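Long-range contacts in beta-n-acetylhexosaminidase (Streptococcus pneumoniae, PDB 2YLA), which hydrolyses terminal beta-linked N-acetylhexosamine residues from glycans and probably acts as a pneumococcal virulence factor by trimming host N-glycans: residues Val12-Ala17 against Met325-Ala330; Asn116-Met121 against Asp182-Asp187; Ile247-Lys252 against Ala260-Leu265. The protein carries 1 engineered substitution. All coordinates share one frame; numbering follows the deposited sequence.

Contact 1 (Val12-Ala17 against Met325-Ala330). With NAG (2-acetamido-2-deoxy-beta-D-glucopyranose), chain E.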
loop_
_atom_site.group_PDB
_atom_site.type_symbol
_atom_site.label_atom_id
_atom_site.label_comp_id
_atom_site.label_asym_id
_atom_site.label_seq_id
_atom_site.Cartn_x
_atom_site.Cartn_y
_atom_site.Cartn_z
ATOM N N VAL A 12 4.778 -0.122 7.609
ATOM C CA VAL A 12 3.933 0.514 6.606
ATOM C C VAL A 12 2.499 0.722 7.099
ATOM O O VAL A 12 1.907 -0.161 7.723
ATOM C CB VAL A 12 3.935 -0.279 5.267
ATOM C CG1 VAL A 12 3.333 0.550 4.151
ATOM C CG2 VAL A 12 5.353 -0.713 4.883
ATOM N N ILE A 13 1.964 1.909 6.824
ATOM C CA ILE A 13 0.548 2.196 7.013
ATOM C C ILE A 13 -0.151 2.226 5.647
ATOM O O ILE A 13 0.270 2.947 4.740
ATOM C CB ILE A 13 0.313 3.510 7.840
ATOM C CG1 ILE A 13 -1.178 3.855 7.939
ATOM C CG2 ILE A 13 1.106 4.691 7.268
ATOM C CD1 ILE A 13 -1.995 2.870 8.739
ATOM N N SER A 14 -1.202 1.416 5.510
ATOM C CA SER A 14 -1.971 1.309 4.266
ATOM C C SER A 14 -3.300 2.059 4.333
ATOM O O SER A 14 -4.122 1.813 5.225
ATOM C CB SER A 14 -2.219 -0.159 3.912
ATOM O OG SER A 14 -3.057 -0.271 2.773
ATOM N N ILE A 15 -3.501 2.964 3.375
ATOM C CA ILE A 15 -4.706 3.793 3.303
ATOM C C ILE A 15 -5.519 3.440 2.058
ATOM O O ILE A 15 -5.033 3.569 0.930
ATOM C CB ILE A 15 -4.355 5.312 3.290
ATOM C CG1 ILE A 15 -3.422 5.684 4.454
ATOM C CG2 ILE A 15 -5.620 6.178 3.282
ATOM C CD1 ILE A 15 -3.998 5.459 5.865
ATOM N N ASP A 16 -6.754 2.992 2.271
ATOM C CA ASP A 16 -7.657 2.636 1.180
ATOM C C ASP A 16 -8.201 3.902 0.521
ATOM O O ASP A 16 -9.311 4.346 0.821
ATOM C CB ASP A 16 -8.797 1.754 1.702
ATOM C CG ASP A 16 -9.711 1.234 0.599
ATOM O OD1 ASP A 16 -9.413 1.419 -0.601
ATOM O OD2 ASP A 16 -10.745 0.626 0.945
ATOM N N ALA A 17 -7.406 4.483 -0.373
ATOM C CA ALA A 17 -7.784 5.723 -1.046
ATOM C C ALA A 17 -8.255 5.464 -2.475
ATOM O O ALA A 17 -8.318 6.379 -3.296
ATOM C CB ALA A 17 -6.628 6.723 -1.020
ATOM N N MET A 325 2.829 -4.389 7.638
ATOM C CA MET A 325 1.895 -3.363 7.171
ATOM C C MET A 325 0.591 -3.360 7.976
ATOM O O MET A 325 -0.017 -4.406 8.195
ATOM C CB MET A 325 1.611 -3.519 5.669
ATOM C CG MET A 325 0.703 -2.435 5.091
ATOM S SD MET A 325 0.865 -2.161 3.314
ATOM C CE MET A 325 0.057 -3.604 2.629
ATOM N N LEU A 326 0.185 -2.173 8.416
ATOM C CA LEU A 326 -1.092 -1.964 9.089
ATOM C C LEU A 326 -2.068 -1.342 8.092
ATOM O O LEU A 326 -1.762 -0.322 7.469
ATOM C CB LEU A 326 -0.907 -1.035 10.290
ATOM C CG LEU A 326 -2.048 -0.902 11.299
ATOM C CD1 LEU A 326 -1.776 -1.777 12.500
ATOM C CD2 LEU A 326 -2.152 0.538 11.742
ATOM N N SER A 327 -3.243 -1.948 7.948
ATOM C CA SER A 327 -4.137 -1.599 6.844
ATOM C C SER A 327 -5.485 -1.007 7.261
ATOM O O SER A 327 -6.230 -1.604 8.043
ATOM C CB SER A 327 -4.339 -2.808 5.929
ATOM O OG SER A 327 -3.092 -3.350 5.527
ATOM N N ILE A 328 -5.775 0.173 6.715
ATOM C CA ILE A 328 -7.035 0.884 6.930
ATOM C C ILE A 328 -7.885 0.806 5.657
ATOM O O ILE A 328 -7.419 1.165 4.578
ATOM C CB ILE A 328 -6.795 2.376 7.308
ATOM C CG1 ILE A 328 -5.813 2.506 8.487
ATOM C CG2 ILE A 328 -8.123 3.096 7.584
ATOM C CD1 ILE A 328 -6.343 2.034 9.850
ATOM N N TRP A 329 -9.130 0.351 5.794
ATOM C CA TRP A 329 -9.991 0.085 4.641
ATOM C C TRP A 329 -11.289 0.885 4.650
ATOM O O TRP A 329 -11.807 1.238 5.711
ATOM C CB TRP A 329 -10.313 -1.405 4.558
ATOM C CG TRP A 329 -9.099 -2.266 4.510
ATOM C CD1 TRP A 329 -8.499 -2.887 5.561
ATOM C CD2 TRP A 329 -8.322 -2.599 3.351
ATOM N NE1 TRP A 329 -7.404 -3.593 5.133
ATOM C CE2 TRP A 329 -7.270 -3.432 3.780
ATOM C CE3 TRP A 329 -8.418 -2.276 1.989
ATOM C CZ2 TRP A 329 -6.315 -3.946 2.903
ATOM C CZ3 TRP A 329 -7.471 -2.794 1.116
ATOM C CH2 TRP A 329 -6.432 -3.618 1.577
ATOM N N ALA A 330 -11.819 1.144 3.456
ATOM C CA ALA A 330 -13.044 1.919 3.300
ATOM C C ALA A 330 -14.109 1.158 2.509
ATOM O O ALA A 330 -14.620 1.655 1.502
ATOM C CB ALA A 330 -12.731 3.256 2.647
HETATM C C1 NAG E . -10.516 -8.051 2.543
HETATM C C2 NAG E . -10.114 -7.315 1.239
HETATM C C3 NAG E . -10.207 -5.785 1.272
HETATM C C4 NAG E . -11.061 -5.308 2.432
HETATM C C5 NAG E . -10.470 -5.866 3.722
HETATM C C6 NAG E . -11.200 -5.339 4.952
HETATM C C7 NAG E . -7.604 -7.548 1.267
HETATM C C8 NAG E . -6.452 -8.078 0.467
HETATM N N2 NAG E . -8.810 -7.728 0.713
HETATM O O3 NAG E . -10.749 -5.311 0.058
HETATM O O4 NAG E . -11.095 -3.900 2.443
HETATM O O5 NAG E . -10.514 -7.286 3.753
HETATM O O6 NAG E . -12.480 -5.926 5.055
HETATM O O7 NAG E . -7.391 -7.001 2.350
HETATM O O HOH W 1 -5.597 -0.599 3.327
#
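Val12-Asp16 and Met325-Trp329 run side by side as parallel strands, their axes 19° apart, with Val12 facing Met325, Ser14 facing Ser327 and Ile15 facing Ile328. The backbone ladder supports this register: Leu326 N donates to Val12 O (2.7 Å), Ser14 N to Leu326 O, and Ile328 N to Ser14 O (2.8 Å), before weakening at Asp16 N to Ile328 O.

The Asp16 side chain adds a bond to the next residue, Ala330. Asp16 CB sits 3.2 Å from Ile328 O. Asp16 CG, anti to the backbone N (chi1 -175°), passes 4.0 Å from Trp329 CE3. This torsion brings the carboxylate to the edge of the indole, the two planes 66° apart. At the tip, OD2 lies near the ring plane and takes the amide of Ala330 (Ala330 N to Asp16 OD2 2.8 Å) on its anti side. A salt bridge to Arg19 gives OD2 a second partner.

These strands belong to the parallel barrel of the family 20 catalytic domain: 10-16 is the first strand, 321-329 the last, and their pairing closes the TIM barrel. Ile13 CD1 packs 3.8 Å from Leu326 CD2 and also meets Ile328 CG1, on the face covered by helix 339-351. On the Ser14 and Ser327 face, Met325 SD rests against Ser14 CB. Ser14 OG bonds to His43 and to a water that donates to Ile328 O. That water lies over the centre of the Trp329 indole, while C5 and C6 of the bound NAG occupy the opposite face.

Contact 2 (Asn116-Met121 against Asp182-Asp187). Engineered in segment 182-187: Gln183 (natural residue Glu). With NAG (2-acetamido-2-deoxy-beta-D-glucopyranose), chain E; MAN (alpha-D-mannopyranose), chain B.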
loop_
_atom_site.group_PDB
_atom_site.type_symbol
_atom_site.label_atom_id
_atom_site.label_comp_id
_atom_site.label_asym_id
_atom_site.label_seq_id
_atom_site.Cartn_x
_atom_site.Cartn_y
_atom_site.Cartn_z
ATOM N N ASN A 116 -5.241 -1.580 -8.493
ATOM C CA ASN A 116 -5.731 -2.952 -8.396
ATOM C C ASN A 116 -6.403 -3.489 -9.652
ATOM O O ASN A 116 -7.223 -2.814 -10.279
ATOM C CB ASN A 116 -6.675 -3.099 -7.196
ATOM C CG ASN A 116 -6.536 -4.437 -6.490
ATOM O OD1 ASN A 116 -6.971 -4.587 -5.353
ATOM N ND2 ASN A 116 -5.929 -5.413 -7.158
ATOM N N SER A 117 -6.022 -4.716 -9.994
ATOM C CA SER A 117 -6.603 -5.524 -11.063
ATOM C C SER A 117 -6.031 -6.932 -10.843
ATOM O O SER A 117 -5.021 -7.072 -10.151
ATOM C CB SER A 117 -6.220 -4.979 -12.441
ATOM O OG SER A 117 -4.868 -5.265 -12.741
ATOM N N PRO A 118 -6.668 -7.982 -11.407
ATOM C CA PRO A 118 -7.876 -7.994 -12.238
ATOM C C PRO A 118 -9.186 -7.874 -11.448
ATOM O O PRO A 118 -10.238 -7.662 -12.046
ATOM C CB PRO A 118 -7.791 -9.343 -12.954
ATOM C CG PRO A 118 -7.034 -10.208 -12.036
ATOM C CD PRO A 118 -6.105 -9.335 -11.250
ATOM N N GLY A 119 -9.123 -8.016 -10.128
ATOM C CA GLY A 119 -10.285 -7.765 -9.277
ATOM C C GLY A 119 -10.261 -6.329 -8.796
ATOM O O GLY A 119 -9.274 -5.617 -9.008
ATOM N N HIS A 120 -11.347 -5.893 -8.161
ATOM C CA HIS A 120 -11.403 -4.558 -7.568
ATOM C C HIS A 120 -11.159 -3.445 -8.580
ATOM O O HIS A 120 -10.327 -2.560 -8.356
ATOM C CB HIS A 120 -10.379 -4.440 -6.442
ATOM C CG HIS A 120 -10.716 -5.255 -5.243
ATOM N ND1 HIS A 120 -11.652 -4.851 -4.320
ATOM C CD2 HIS A 120 -10.255 -6.453 -4.815
ATOM C CE1 HIS A 120 -11.753 -5.763 -3.372
ATOM N NE2 HIS A 120 -10.914 -6.745 -3.647
ATOM N N MET A 121 -11.883 -3.493 -9.692
ATOM C CA MET A 121 -11.712 -2.506 -10.750
ATOM C C MET A 121 -13.044 -2.061 -11.346
ATOM O O MET A 121 -13.196 -1.984 -12.567
ATOM C CB MET A 121 -10.739 -3.016 -11.828
ATOM C CG MET A 121 -11.036 -4.403 -12.373
ATOM S SD MET A 121 -9.905 -4.891 -13.687
ATOM C CE MET A 121 -10.452 -3.827 -15.017
ATOM N N ASP A 182 -6.081 -9.476 -5.746
ATOM C CA ASP A 182 -6.844 -10.140 -4.687
ATOM C C ASP A 182 -8.314 -10.384 -5.054
ATOM O O ASP A 182 -8.887 -9.678 -5.890
ATOM C CB ASP A 182 -6.752 -9.341 -3.379
ATOM C CG ASP A 182 -7.247 -7.908 -3.524
ATOM O OD1 ASP A 182 -6.737 -7.187 -4.407
ATOM O OD2 ASP A 182 -8.137 -7.498 -2.746
ATOM N N GLN A 183 -8.901 -11.401 -4.423
ATOM C CA GLN A 183 -10.339 -11.707 -4.512
ATOM C C GLN A 183 -10.946 -11.562 -5.918
ATOM O O GLN A 183 -11.700 -10.623 -6.186
ATOM C CB GLN A 183 -11.118 -10.876 -3.483
ATOM C CG GLN A 183 -10.464 -10.858 -2.104
ATOM C CD GLN A 183 -11.272 -10.110 -1.063
ATOM O OE1 GLN A 183 -11.658 -8.954 -1.263
ATOM N NE2 GLN A 183 -11.519 -10.762 0.068
ATOM N N TYR A 184 -10.611 -12.500 -6.804
ATOM C CA TYR A 184 -11.123 -12.506 -8.177
ATOM C C TYR A 184 -12.621 -12.795 -8.206
ATOM O O TYR A 184 -13.088 -13.736 -7.569
ATOM C CB TYR A 184 -10.375 -13.538 -9.030
ATOM C CG TYR A 184 -10.682 -13.462 -10.514
ATOM C CD1 TYR A 184 -11.770 -14.144 -11.058
ATOM C CD2 TYR A 184 -9.878 -12.714 -11.373
ATOM C CE1 TYR A 184 -12.060 -14.074 -12.418
ATOM C CE2 TYR A 184 -10.154 -12.640 -12.740
ATOM C CZ TYR A 184 -11.248 -13.321 -13.253
ATOM O OH TYR A 184 -11.530 -13.255 -14.601
ATOM N N ALA A 185 -13.361 -11.970 -8.945
ATOM C CA ALA A 185 -14.800 -12.145 -9.168
ATOM C C ALA A 185 -15.578 -12.626 -7.943
ATOM O O ALA A 185 -16.457 -13.483 -8.058
ATOM C CB ALA A 185 -15.045 -13.063 -10.365
ATOM N N ASN A 186 -15.259 -12.062 -6.779
ATOM C CA ASN A 186 -15.934 -12.432 -5.532
ATOM C C ASN A 186 -17.436 -12.150 -5.523
ATOM O O ASN A 186 -18.207 -12.918 -4.947
ATOM C CB ASN A 186 -15.254 -11.783 -4.322
ATOM C CG ASN A 186 -14.270 -12.718 -3.628
ATOM O OD1 ASN A 186 -14.061 -12.618 -2.416
ATOM N ND2 ASN A 186 -13.672 -13.641 -4.390
ATOM N N ASP A 187 -17.843 -11.059 -6.170
ATOM C CA ASP A 187 -19.258 -10.715 -6.276
ATOM C C ASP A 187 -20.016 -11.709 -7.158
ATOM O O ASP A 187 -21.194 -11.979 -6.925
ATOM C CB ASP A 187 -19.438 -9.273 -6.784
ATOM C CG ASP A 187 -18.990 -9.086 -8.232
ATOM O OD1 ASP A 187 -18.037 -9.763 -8.677
ATOM O OD2 ASP A 187 -19.594 -8.242 -8.925
HETATM C C1 NAG E . -10.516 -8.051 2.543
HETATM C C2 NAG E . -10.114 -7.315 1.239
HETATM C C3 NAG E . -10.207 -5.785 1.272
HETATM C C4 NAG E . -11.061 -5.308 2.432
HETATM C C5 NAG E . -10.470 -5.866 3.722
HETATM C C6 NAG E . -11.200 -5.339 4.952
HETATM C C7 NAG E . -7.604 -7.548 1.267
HETATM C C8 NAG E . -6.452 -8.078 0.467
HETATM N N2 NAG E . -8.810 -7.728 0.713
HETATM O O3 NAG E . -10.749 -5.311 0.058
HETATM O O4 NAG E . -11.095 -3.900 2.443
HETATM O O5 NAG E . -10.514 -7.286 3.753
HETATM O O6 NAG E . -12.480 -5.926 5.055
HETATM O O7 NAG E . -7.391 -7.001 2.350
HETATM C C1 MAN B . -12.899 -10.382 3.695
HETATM C C2 MAN B . -12.660 -8.903 3.365
HETATM C C3 MAN B . -13.986 -8.254 2.949
HETATM C C4 MAN B . -14.664 -9.028 1.818
HETATM C C5 MAN B . -14.751 -10.519 2.151
HETATM C C6 MAN B . -15.236 -11.341 0.960
HETATM O O2 MAN B . -11.742 -8.795 2.285
HETATM O O3 MAN B . -13.777 -6.926 2.528
HETATM O O4 MAN B . -15.954 -8.501 1.599
HETATM O O5 MAN B . -13.488 -11.023 2.570
HETATM O O6 MAN B . -16.423 -12.018 1.311
HETATM O O HOH W 2 -13.263 -8.133 -6.572
#
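His120 and Gln183 meet through a weak hydrogen bond, His120 NE2 to Gln183 OE1, 3.3 Å long and bent to 146° at the hydrogen. OE1 lies in the plane of the imidazole, and ring and amide are only 12° apart. Asp182 OD2 is nearer to His120 NE2, at 3.0 Å, but the angle is too poor for a bond. ND1 of His120 has a weak bond to Asp49.

Bonds to sugar follow from the reach of Gln183, whose chain is extended beyond CG (chi2 -176°). Gln183 NE2 donates to MAN O2 at 3.0 Å and to MAN O5 at 3.2 Å. MAN O2 is also the atom that links the mannose to NAG C1, so the amide stands at the glycosidic oxygen. Gln183 is an engineered replacement of glutamate, and the Asp182-Gln183 pair occupies the place expected of the Asp-Glu pair of family 20 hexosaminidases, on the loop after barrel strand 176-180, facing His120 on the loop after strand 110-117. Asp182 OD2 approaches NAG N2 (3.5 Å), consistent with the substrate-assisted mechanism of this family, in which the aspartate orients the acetamido group.

One water joins the backbones: it donates to Gln183 O at 3.0 Å, accepts weakly from His120 N, and lies over the centre of the imidazole face.

Apolar packing is confined to Pro118 and Tyr184. Pro118, after a cis peptide bond, sets CG in the plane of the phenol ring at its edge, 3.8 Å from Tyr184 CD2, and the two side chains cross at about a right angle.

Contact 3 (Ile247-Lys252 against Ala260-Leu265). With NAG (2-acetamido-2-deoxy-beta-D-glucopyranose), chain E; NAG (2-acetamido-2-deoxy-beta-D-glucopyranose), chain C.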
loop_
_atom_site.group_PDB
_atom_site.type_symbol
_atom_site.label_atom_id
_atom_site.label_comp_id
_atom_site.label_asym_id
_atom_site.label_seq_id
_atom_site.Cartn_x
_atom_site.Cartn_y
_atom_site.Cartn_z
ATOM N N ILE A 247 5.205 -10.665 -1.600
ATOM C CA ILE A 247 3.863 -11.056 -1.187
ATOM C C ILE A 247 3.407 -10.301 0.059
ATOM O O ILE A 247 3.977 -10.450 1.142
ATOM C CB ILE A 247 3.741 -12.590 -0.970
ATOM C CG1 ILE A 247 4.071 -13.356 -2.261
ATOM C CG2 ILE A 247 2.353 -12.963 -0.462
ATOM C CD1 ILE A 247 3.163 -13.039 -3.464
ATOM N N SER A 248 2.384 -9.476 -0.125
ATOM C CA SER A 248 1.666 -8.847 0.975
ATOM C C SER A 248 0.649 -9.864 1.504
ATOM O O SER A 248 -0.482 -9.949 1.014
ATOM C CB SER A 248 0.985 -7.569 0.473
ATOM O OG SER A 248 0.130 -7.002 1.444
ATOM N N TYR A 249 1.070 -10.656 2.487
ATOM C CA TYR A 249 0.245 -11.748 3.001
ATOM C C TYR A 249 -0.729 -11.248 4.062
ATOM O O TYR A 249 -0.312 -10.706 5.087
ATOM C CB TYR A 249 1.112 -12.884 3.560
ATOM C CG TYR A 249 0.390 -14.216 3.643
ATOM C CD1 TYR A 249 -0.497 -14.488 4.687
ATOM C CD2 TYR A 249 0.589 -15.202 2.676
ATOM C CE1 TYR A 249 -1.169 -15.701 4.762
ATOM C CE2 TYR A 249 -0.079 -16.423 2.745
ATOM C CZ TYR A 249 -0.957 -16.662 3.791
ATOM O OH TYR A 249 -1.618 -17.863 3.876
ATOM N N TRP A 250 -2.023 -11.437 3.815
ATOM C CA TRP A 250 -3.048 -10.938 4.729
ATOM C C TRP A 250 -3.857 -12.031 5.434
ATOM O O TRP A 250 -4.264 -11.855 6.582
ATOM C CB TRP A 250 -3.963 -9.918 4.035
ATOM C CG TRP A 250 -5.002 -10.498 3.125
ATOM C CD1 TRP A 250 -4.820 -10.932 1.848
ATOM C CD2 TRP A 250 -6.392 -10.694 3.421
ATOM N NE1 TRP A 250 -6.005 -11.395 1.329
ATOM C CE2 TRP A 250 -6.987 -11.259 2.274
ATOM C CE3 TRP A 250 -7.191 -10.450 4.547
ATOM C CZ2 TRP A 250 -8.345 -11.585 2.215
ATOM C CZ3 TRP A 250 -8.543 -10.777 4.491
ATOM C CH2 TRP A 250 -9.103 -11.340 3.330
ATOM N N SER A 251 -4.084 -13.148 4.746
ATOM C CA SER A 251 -4.907 -14.239 5.273
ATOM C C SER A 251 -4.691 -15.533 4.502
ATOM O O SER A 251 -4.266 -15.515 3.346
ATOM C CB SER A 251 -6.391 -13.860 5.217
ATOM O OG SER A 251 -7.215 -14.949 5.592
ATOM N N LYS A 252 -4.988 -16.656 5.148
ATOM C CA LYS A 252 -4.991 -17.951 4.472
ATOM C C LYS A 252 -6.395 -18.288 3.961
ATOM O O LYS A 252 -6.608 -19.311 3.308
ATOM C CB LYS A 252 -4.471 -19.048 5.400
ATOM C CG LYS A 252 -3.935 -20.273 4.668
ATOM C CD LYS A 252 -3.275 -21.254 5.616
ATOM C CE LYS A 252 -4.293 -22.075 6.367
ATOM N NZ LYS A 252 -3.601 -23.074 7.202
ATOM N N ALA A 260 -3.058 -20.286 -0.391
ATOM C CA ALA A 260 -1.754 -20.840 -0.070
ATOM C C ALA A 260 -1.323 -20.364 1.306
ATOM O O ALA A 260 -1.502 -19.195 1.647
ATOM C CB ALA A 260 -0.734 -20.426 -1.106
ATOM N N SER A 261 -0.770 -21.281 2.095
ATOM C CA SER A 261 -0.212 -20.947 3.398
ATOM C C SER A 261 1.056 -20.099 3.237
ATOM O O SER A 261 1.672 -20.100 2.165
ATOM C CB SER A 261 0.088 -22.224 4.187
ATOM O OG SER A 261 0.991 -23.061 3.490
ATOM N N PRO A 262 1.447 -19.358 4.292
ATOM C CA PRO A 262 2.710 -18.635 4.227
ATOM C C PRO A 262 3.886 -19.599 4.080
ATOM O O PRO A 262 4.860 -19.282 3.393
ATOM C CB PRO A 262 2.778 -17.915 5.578
ATOM C CG PRO A 262 1.405 -17.922 6.105
ATOM C CD PRO A 262 0.768 -19.155 5.584
ATOM N N GLN A 263 3.774 -20.770 4.712
ATOM C CA GLN A 263 4.802 -21.811 4.648
ATOM C C GLN A 263 5.063 -22.312 3.228
ATOM O O GLN A 263 6.218 -22.467 2.825
ATOM C CB GLN A 263 4.450 -22.996 5.557
ATOM C CG GLN A 263 4.410 -22.676 7.045
ATOM C CD GLN A 263 3.003 -22.415 7.561
ATOM O OE1 GLN A 263 2.183 -21.795 6.884
ATOM N NE2 GLN A 263 2.720 -22.890 8.769
ATOM N N TYR A 264 3.992 -22.564 2.476
ATOM C CA TYR A 264 4.115 -23.062 1.106
ATOM C C TYR A 264 4.682 -21.991 0.184
ATOM O O TYR A 264 5.457 -22.281 -0.728
ATOM C CB TYR A 264 2.766 -23.560 0.571
ATOM C CG TYR A 264 2.877 -24.261 -0.766
ATOM C CD1 TYR A 264 3.184 -25.620 -0.839
ATOM C CD2 TYR A 264 2.693 -23.561 -1.960
ATOM C CE1 TYR A 264 3.299 -26.269 -2.066
ATOM C CE2 TYR A 264 2.807 -24.199 -3.193
ATOM C CZ TYR A 264 3.111 -25.552 -3.238
ATOM O OH TYR A 264 3.220 -26.188 -4.454
ATOM N N LEU A 265 4.280 -20.752 0.441
ATOM C CA LEU A 265 4.704 -19.598 -0.334
ATOM C C LEU A 265 6.178 -19.296 -0.066
ATOM O O LEU A 265 6.929 -18.964 -0.985
ATOM C CB LEU A 265 3.827 -18.405 0.044
ATOM C CG LEU A 265 3.031 -17.639 -1.016
ATOM C CD1 LEU A 265 2.387 -18.549 -2.060
ATOM C CD2 LEU A 265 1.973 -16.808 -0.319
HETATM C C1 NAG E . -10.516 -8.051 2.543
HETATM C C2 NAG E . -10.114 -7.315 1.239
HETATM C C3 NAG E . -10.207 -5.785 1.272
HETATM C C4 NAG E . -11.061 -5.308 2.432
HETATM C C5 NAG E . -10.470 -5.866 3.722
HETATM C C6 NAG E . -11.200 -5.339 4.952
HETATM C C7 NAG E . -7.604 -7.548 1.267
HETATM C C8 NAG E . -6.452 -8.078 0.467
HETATM N N2 NAG E . -8.810 -7.728 0.713
HETATM O O3 NAG E . -10.749 -5.311 0.058
HETATM O O4 NAG E . -11.095 -3.900 2.443
HETATM O O5 NAG E . -10.514 -7.286 3.753
HETATM O O6 NAG E . -12.480 -5.926 5.055
HETATM O O7 NAG E . -7.391 -7.001 2.350
HETATM C C1 NAG C . -11.232 -11.248 7.767
HETATM C C2 NAG C . -9.800 -11.648 8.138
HETATM C C3 NAG C . -9.431 -10.947 9.452
HETATM C C4 NAG C . -9.718 -9.442 9.384
HETATM C C5 NAG C . -11.077 -9.116 8.748
HETATM C C6 NAG C . -11.198 -7.629 8.434
HETATM C C7 NAG C . -9.677 -14.078 9.017
HETATM C C8 NAG C . -10.048 -13.787 10.449
HETATM N N2 NAG C . -9.590 -13.104 8.089
HETATM O O3 NAG C . -8.073 -11.170 9.765
HETATM O O4 NAG C . -9.670 -8.913 10.691
HETATM O O5 NAG C . -11.269 -9.852 7.551
HETATM O O6 NAG C . -12.257 -7.421 7.524
HETATM O O7 NAG C . -9.448 -15.249 8.712
HETATM O O HOH W 3 -0.663 -21.898 8.197
#
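Tyr249 and Ile247, on strand 246-249, meet the start of helix 262-267 within one beta-alpha-beta unit of the TIM barrel, which continues into strand 272-274.

Polar contact across the segments centres on the phenol. With CG anti to the backbone N (chi1 -159°), the ring extends toward the start of the helix, and Tyr249 OH donates to Ala260 O at 2.6 Å. The hydroxyl lies in the carbonyl plane, on a lone pair, at a C=O...O angle of 137°. The following residue, Ser261, is the N-cap: its OG accepts from Tyr264 N.

Aromatic and apolar contacts use other parts of the same ring. Pro262 CG lies over one face, 3.8 Å from the ring centroid of Tyr249 and 24° off its normal, a CH-pi contact displaced toward the hydroxyl end. Leu265 CD2 comes in plane at the ring edge, 3.7 Å from Tyr249 CD2, and also reaches Ile247 CG2 at 3.9 Å. Phe272 of the next strand touches Ile247, Pro262 and Leu265.

At the exposed end, Lys252 CD lies against Ser261 CB (3.8 Å), and a water donates to Gln263 OE1 while accepting weakly from Lys252 NZ.

On the sugar side of the same segment, Trp250 packs against the ligand. Asp229 receives its NE1-H, and the acetamido methyl C8 of the chain E NAG lies over one indole face, 3.5 Å from Trp250 NE1.

In the fold
All three contacts reach the same barrel sheet but serve different levels. Contact 1 is wholly buried, its centre about 7 Å from that of the chain, and joins first and last strands by a regular backbone ladder. Contact 2, also buried about 16 Å out, joins the end of strand 110-117 and its loop to the loop after 176-180 through a weak side-chain bond, one water and a small apolar patch. Contact 3 joins strand to helix by one phenol bond and apolar packing, with Lys252 at the surface. The chain E NAG links all three sites: Trp329, the Asp182-Gln183 pair and Trp250 surround it. Contacts 2 and 3 lie in series within the loop closed by contact 1.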